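Local coordinates for cell envelope-related transcriptional attenuator domain-containing protein (Eubacterium siraeum, PDB 4OBM) that is of unknown function but belongs to the LytR-CpsA-Psr family, whose members work at the bacterial cell envelope, and may act in cell-wall assembly, at residues 66-69 against 70-74; 79-82 against 83-87; 242-246 against 247-251. All blocks are in the same frame, centred on the assembly; numbering follows the deposited sequence.

Overall arrangement
Interactions 1 and 2 lie on the same helix, 70-90: the first is its N-terminal cap, the second starts at the kink by E79 and A80. Because of that bend the two meet side by side, their centres 10 Å apart, with I70 CG2 3.7 Å from V82 CG1 and I73 CG2 3.7 Å from E81 CG. Interaction 3 is where strand 241-244 gives way to helix 246-256. It reaches interaction 2 through L86 CD2 and W249 CH2, 4.2 Å apart, but stays about 6 Å, nearest atoms, from interaction 1. Strand 241-244 also pairs with strand 62-63, which leads into the 66-69 loop, so all three contacts belong to one neighbourhood of the fold.

Interaction 1: residues 66-69 against 70-74; sequences GGNT and IKQIC
Q72 reaches back across T69 and can be followed outward atom by atom. Q72 CB sits 3.4 Å from T69 OG1, and CG comes in alongside the same hydroxyl oxygen. Q72 CD is still 3.7 Å from T69 OG1. With CG anti to the carbonyl carbon (chi1 -78°) and the chain extended beyond it, the amide is carried back past the start of the helix. There Q72 OE1 accepts from T69 N at 3.1 Å, in the carbonyl plane and on a lone pair, with a nearly straight N-H...O angle of 170°. Q72 OE1 also lies 3.3 Å from N68 CB, where the N68 side chain crosses that of Q72 at about a right angle.

T69 returns the bond. T69 OG1, set between the backbone N and the carbonyl carbon, accepts from Q72 N at 3.0 Å. The backbone then takes up the helical pattern, I73 N donating to T69 O, also at 3.0 Å. I73 CD1 rests 3.2 Å from T69 O and beside N68 O, which lays the isoleucine along the backbone leading into the helix.

Around the cap, I70 packs on Y41 and I64, while K71 reaches away to a salt bridge with D39. The two reciprocal side-chain-to-backbone bonds of T69 and Q72 make a capping box, with T69 as the N-cap of helix 70-90.

Interaction 2: residues 79-82 against 83-87; sequences EAEV and AKLLS
E79 O takes the shortest bond here, from A83 N at 2.7 Å and nearly straight at 169°. It belongs to the regular i to i+4 pattern of an alpha-helix, which resumes here just after a kink: the N atoms of E79 and A80 have no bond to the turn before. L85 N to E81 O and L86 N to V82 O carry the pattern on, whereas K84 N meets A80 O at 3.0 Å with a more bent N-H...O angle of 140°.

On the more open side, the E81 chain leaves with CG anti to the backbone N (chi1 -166°) and bends at chi2, which brings its carboxylate round toward the next turn. E81 OE1 lies 3.8 Å from K84 CD and 4.1 Å from K84 NZ, opposite charges near each other but short of a salt bridge; E81 OE2 meets L85 CG at 4.0 Å. With an alanine here, the K84 ammonium would probably lose its nearby negative charge and L85 CG the carboxylate beside it.

V82 and L86 make the apolar part of the buried side. They run side by side, pointing the same way, and both pack on L27 of strand 24-30. E79 leads away, its OE2 in a salt bridge with R99 NE and a hydrogen bond with T29 OG1. One turn further on, A83 O is gripped twice by S87, whose OG (2.8 Å) and backbone N (2.9 Å) approach from opposite faces of the carbonyl plane.

Interaction 3: residues 242-246 against 247-251; sequences YIIDD and NSWNS
The N-cap of helix 246-256 is D245, whose carboxylate turns back to meet the backbone of N247. D245 OD1 accepts from N247 N at 2.7 Å, approached on its anti side and 20° out of the carboxylate plane. The reach depends on CG standing anti to the backbone N of D245 (chi1 -175°). D245 OD1 also lies 3.3 Å from N247 CB. D245 also offers its main-chain oxygen: S248 N bonds to D245 O at 3.0 Å, coming from above the carbonyl plane.

This is a strand-to-helix junction, the chain leaving strand 241-244, the middle strand of a small three-stranded mixed sheet, and turning into the helix at the D245 cap. I244, the last strand residue, points toward the helix and packs on W249: its CG2 is 3.6 Å from W249 CZ2, above the ring plane and offset toward the rim. D246 OD1 comes to the edge of that indole in its plane, 3.8 Å from W249 CD1, the carboxylate nearly perpendicular to the ring. W249 also touches K89 and T90 of helix 70-90, and S248 OG is hydrogen-bonded to Y231 OH and to Y234 N. A water donates to I244 O at 2.7 Å and weakly accepts from W249 NE1.

Interaction 1: residues 66-69 against 70-74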
# COMPACT_ATOMS: atom_id res chain seq x y z
N GLY A 66 12.79 12.17 -13.52
CA GLY A 66 13.09 13.32 -14.37
C GLY A 66 12.42 13.19 -15.72
O GLY A 66 12.52 14.08 -16.57
N GLY A 67 11.73 12.06 -15.92
CA GLY A 67 11.02 11.75 -17.14
C GLY A 67 9.52 11.87 -16.96
O GLY A 67 9.02 12.88 -16.47
N ASN A 68 8.81 10.83 -17.35
CA ASN A 68 7.36 10.73 -17.31
C ASN A 68 6.79 10.52 -15.89
O ASN A 68 7.53 10.25 -14.93
CB ASN A 68 6.91 9.58 -18.21
CG ASN A 68 7.17 9.85 -19.67
OD1 ASN A 68 7.16 11.00 -20.12
ND2 ASN A 68 7.40 8.81 -20.44
N THR A 69 5.46 10.63 -15.80
CA THR A 69 4.72 10.43 -14.55
C THR A 69 4.64 8.95 -14.24
O THR A 69 4.81 8.13 -15.13
CB THR A 69 3.30 11.04 -14.64
OG1 THR A 69 2.50 10.27 -15.54
CG2 THR A 69 3.31 12.49 -15.04
N ILE A 70 4.32 8.61 -12.99
CA ILE A 70 4.12 7.23 -12.56
C ILE A 70 3.07 6.59 -13.46
O ILE A 70 3.30 5.51 -14.00
CB ILE A 70 3.71 7.15 -11.05
CG1 ILE A 70 4.74 7.77 -10.11
CG2 ILE A 70 3.39 5.70 -10.63
CD1 ILE A 70 6.08 7.09 -10.08
N LYS A 71 1.92 7.29 -13.66
CA LYS A 71 0.82 6.82 -14.48
C LYS A 71 1.24 6.58 -15.92
O LYS A 71 0.87 5.54 -16.47
CB LYS A 71 -0.37 7.77 -14.42
CG LYS A 71 -1.61 7.24 -15.13
CD LYS A 71 -2.84 8.04 -14.83
CE LYS A 71 -4.00 7.38 -15.52
NZ LYS A 71 -5.23 8.19 -15.45
N GLN A 72 2.01 7.51 -16.54
CA GLN A 72 2.47 7.36 -17.93
C GLN A 72 3.35 6.12 -18.07
O GLN A 72 3.13 5.33 -18.98
CB GLN A 72 3.24 8.61 -18.41
CG GLN A 72 2.35 9.78 -18.80
CD GLN A 72 3.14 11.03 -19.12
OE1 GLN A 72 4.17 11.35 -18.52
NE2 GLN A 72 2.64 11.78 -20.08
N ILE A 73 4.29 5.93 -17.12
CA ILE A 73 5.18 4.79 -17.07
C ILE A 73 4.36 3.51 -16.94
O ILE A 73 4.61 2.57 -17.69
CB ILE A 73 6.25 4.95 -15.94
CG1 ILE A 73 7.19 6.14 -16.26
CG2 ILE A 73 7.05 3.64 -15.74
CD1 ILE A 73 7.79 6.84 -15.03
N CYS A 74 3.37 3.48 -16.03
CA CYS A 74 2.50 2.31 -15.83
C CYS A 74 1.72 1.98 -17.12
O CYS A 74 1.53 0.79 -17.42
CB CYS A 74 1.56 2.51 -14.65
SG CYS A 74 0.70 1.00 -14.13

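Interaction 2: residues 79-82 against 83-87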
# COMPACT_ATOMS: atom_id res chain seq x y z
N GLU A 79 3.29 -2.10 -14.17
CA GLU A 79 3.69 -1.98 -12.76
C GLU A 79 5.15 -2.40 -12.54
O GLU A 79 5.82 -1.79 -11.72
CB GLU A 79 2.79 -2.82 -11.85
CG GLU A 79 1.46 -2.16 -11.51
CD GLU A 79 0.37 -2.20 -12.57
OE1 GLU A 79 0.65 -2.65 -13.71
OE2 GLU A 79 -0.75 -1.73 -12.28
N ALA A 80 5.63 -3.42 -13.28
CA ALA A 80 7.00 -3.93 -13.19
C ALA A 80 8.02 -2.80 -13.39
O ALA A 80 8.99 -2.70 -12.64
CB ALA A 80 7.21 -5.05 -14.22
N GLU A 81 7.76 -1.90 -14.36
CA GLU A 81 8.65 -0.76 -14.61
C GLU A 81 8.53 0.27 -13.47
O GLU A 81 9.56 0.74 -12.97
CB GLU A 81 8.35 -0.12 -15.98
CG GLU A 81 9.43 0.84 -16.47
CD GLU A 81 10.84 0.29 -16.54
OE1 GLU A 81 11.01 -0.91 -16.85
OE2 GLU A 81 11.79 1.07 -16.28
N VAL A 82 7.31 0.59 -13.05
CA VAL A 82 7.07 1.51 -11.93
C VAL A 82 7.84 1.00 -10.69
O VAL A 82 8.58 1.79 -10.08
CB VAL A 82 5.56 1.69 -11.63
CG1 VAL A 82 5.35 2.58 -10.40
CG2 VAL A 82 4.83 2.24 -12.85
N ALA A 83 7.69 -0.32 -10.35
CA ALA A 83 8.33 -0.98 -9.21
C ALA A 83 9.86 -0.97 -9.31
O ALA A 83 10.53 -0.86 -8.28
CB ALA A 83 7.83 -2.41 -9.09
N LYS A 84 10.41 -1.05 -10.56
CA LYS A 84 11.86 -1.01 -10.86
C LYS A 84 12.41 0.39 -10.56
O LYS A 84 13.43 0.52 -9.88
CB LYS A 84 12.10 -1.40 -12.32
CG LYS A 84 13.55 -1.41 -12.77
CD LYS A 84 13.63 -1.78 -14.25
CE LYS A 84 15.00 -1.56 -14.84
NZ LYS A 84 14.98 -1.76 -16.32
N LEU A 85 11.72 1.42 -11.05
CA LEU A 85 12.13 2.82 -10.84
C LEU A 85 12.03 3.20 -9.35
O LEU A 85 12.95 3.84 -8.83
CB LEU A 85 11.32 3.79 -11.72
CG LEU A 85 11.51 3.63 -13.24
CD1 LEU A 85 10.43 4.36 -14.00
CD2 LEU A 85 12.90 4.08 -13.70
N LEU A 86 10.99 2.71 -8.67
CA LEU A 86 10.80 2.92 -7.24
C LEU A 86 11.87 2.17 -6.44
O LEU A 86 12.33 2.69 -5.43
CB LEU A 86 9.39 2.49 -6.78
CG LEU A 86 8.24 3.43 -7.16
CD1 LEU A 86 6.93 2.89 -6.64
CD2 LEU A 86 8.47 4.84 -6.65
N SER A 87 12.27 0.97 -6.91
CA SER A 87 13.33 0.17 -6.27
C SER A 87 14.67 0.92 -6.26
O SER A 87 15.31 1.01 -5.21
CB SER A 87 13.49 -1.18 -6.95
OG SER A 87 12.41 -2.04 -6.63

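Interaction 3: residues 242-246 against 247-251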
# COMPACT_ATOMS: atom_id res chain seq x y z
N TYR A 242 4.04 16.50 -10.81
CA TYR A 242 4.40 16.63 -9.40
C TYR A 242 5.79 16.02 -9.23
O TYR A 242 5.92 14.81 -9.05
CB TYR A 242 3.35 15.98 -8.50
CG TYR A 242 3.57 16.25 -7.03
CD1 TYR A 242 3.20 17.46 -6.46
CD2 TYR A 242 4.12 15.28 -6.20
CE1 TYR A 242 3.40 17.72 -5.10
CE2 TYR A 242 4.31 15.51 -4.83
CZ TYR A 242 3.93 16.73 -4.29
OH TYR A 242 4.12 16.96 -2.95
N ILE A 243 6.81 16.85 -9.37
CA ILE A 243 8.20 16.40 -9.32
C ILE A 243 8.59 16.09 -7.88
O ILE A 243 8.58 17.00 -7.04
CB ILE A 243 9.13 17.44 -10.00
CG1 ILE A 243 8.71 17.64 -11.48
CG2 ILE A 243 10.63 17.04 -9.86
CD1 ILE A 243 9.45 18.71 -12.19
N ILE A 244 8.90 14.80 -7.60
CA ILE A 244 9.30 14.34 -6.26
C ILE A 244 10.64 14.97 -5.90
O ILE A 244 11.56 14.93 -6.69
CB ILE A 244 9.33 12.78 -6.15
CG1 ILE A 244 7.91 12.17 -6.36
CG2 ILE A 244 9.98 12.30 -4.84
CD1 ILE A 244 6.75 12.65 -5.36
N ASP A 245 10.71 15.60 -4.72
CA ASP A 245 11.92 16.26 -4.21
C ASP A 245 12.95 15.19 -3.88
O ASP A 245 12.61 14.19 -3.24
CB ASP A 245 11.59 17.13 -2.98
CG ASP A 245 12.73 17.98 -2.42
OD1 ASP A 245 13.85 17.44 -2.28
OD2 ASP A 245 12.48 19.14 -2.04
N ASP A 246 14.19 15.38 -4.31
CA ASP A 246 15.31 14.46 -4.08
C ASP A 246 15.55 14.19 -2.58
O ASP A 246 16.01 13.09 -2.24
CB ASP A 246 16.59 15.02 -4.72
CG ASP A 246 17.42 13.97 -5.42
OD1 ASP A 246 16.84 13.10 -6.10
OD2 ASP A 246 18.67 14.04 -5.32
N ASN A 247 15.22 15.16 -1.69
CA ASN A 247 15.41 15.07 -0.24
C ASN A 247 14.34 14.18 0.41
O ASN A 247 14.53 13.74 1.55
CB ASN A 247 15.41 16.45 0.41
CG ASN A 247 16.48 17.38 -0.10
OD1 ASN A 247 17.63 16.98 -0.37
ND2 ASN A 247 16.13 18.64 -0.24
N SER A 248 13.24 13.93 -0.30
CA SER A 248 12.17 13.05 0.15
C SER A 248 12.66 11.59 0.14
O SER A 248 12.38 10.85 1.09
CB SER A 248 10.94 13.22 -0.73
OG SER A 248 9.81 12.61 -0.14
N TRP A 249 13.45 11.19 -0.90
CA TRP A 249 14.01 9.83 -1.03
C TRP A 249 14.88 9.47 0.16
O TRP A 249 14.90 8.30 0.54
CB TRP A 249 14.82 9.65 -2.34
CG TRP A 249 14.03 9.82 -3.60
CD1 TRP A 249 14.29 10.69 -4.62
CD2 TRP A 249 12.83 9.12 -3.97
NE1 TRP A 249 13.32 10.59 -5.59
CE2 TRP A 249 12.42 9.62 -5.23
CE3 TRP A 249 12.04 8.13 -3.36
CZ2 TRP A 249 11.28 9.15 -5.89
CZ3 TRP A 249 10.91 7.67 -4.01
CH2 TRP A 249 10.53 8.19 -5.25
N ASN A 250 15.57 10.46 0.76
CA ASN A 250 16.44 10.25 1.92
C ASN A 250 15.59 10.05 3.18
O ASN A 250 15.94 9.21 4.02
CB ASN A 250 17.41 11.42 2.10
CG ASN A 250 18.77 10.99 2.60
OD1 ASN A 250 18.92 10.52 3.74
ND2 ASN A 250 19.78 11.16 1.77
N SER A 251 14.46 10.78 3.30
CA SER A 251 13.54 10.62 4.43
C SER A 251 12.80 9.28 4.31
O SER A 251 12.59 8.61 5.32
CB SER A 251 12.57 11.80 4.52
OG SER A 251 13.26 12.95 4.98
O HOH W 1 12.93 13.03 -8.00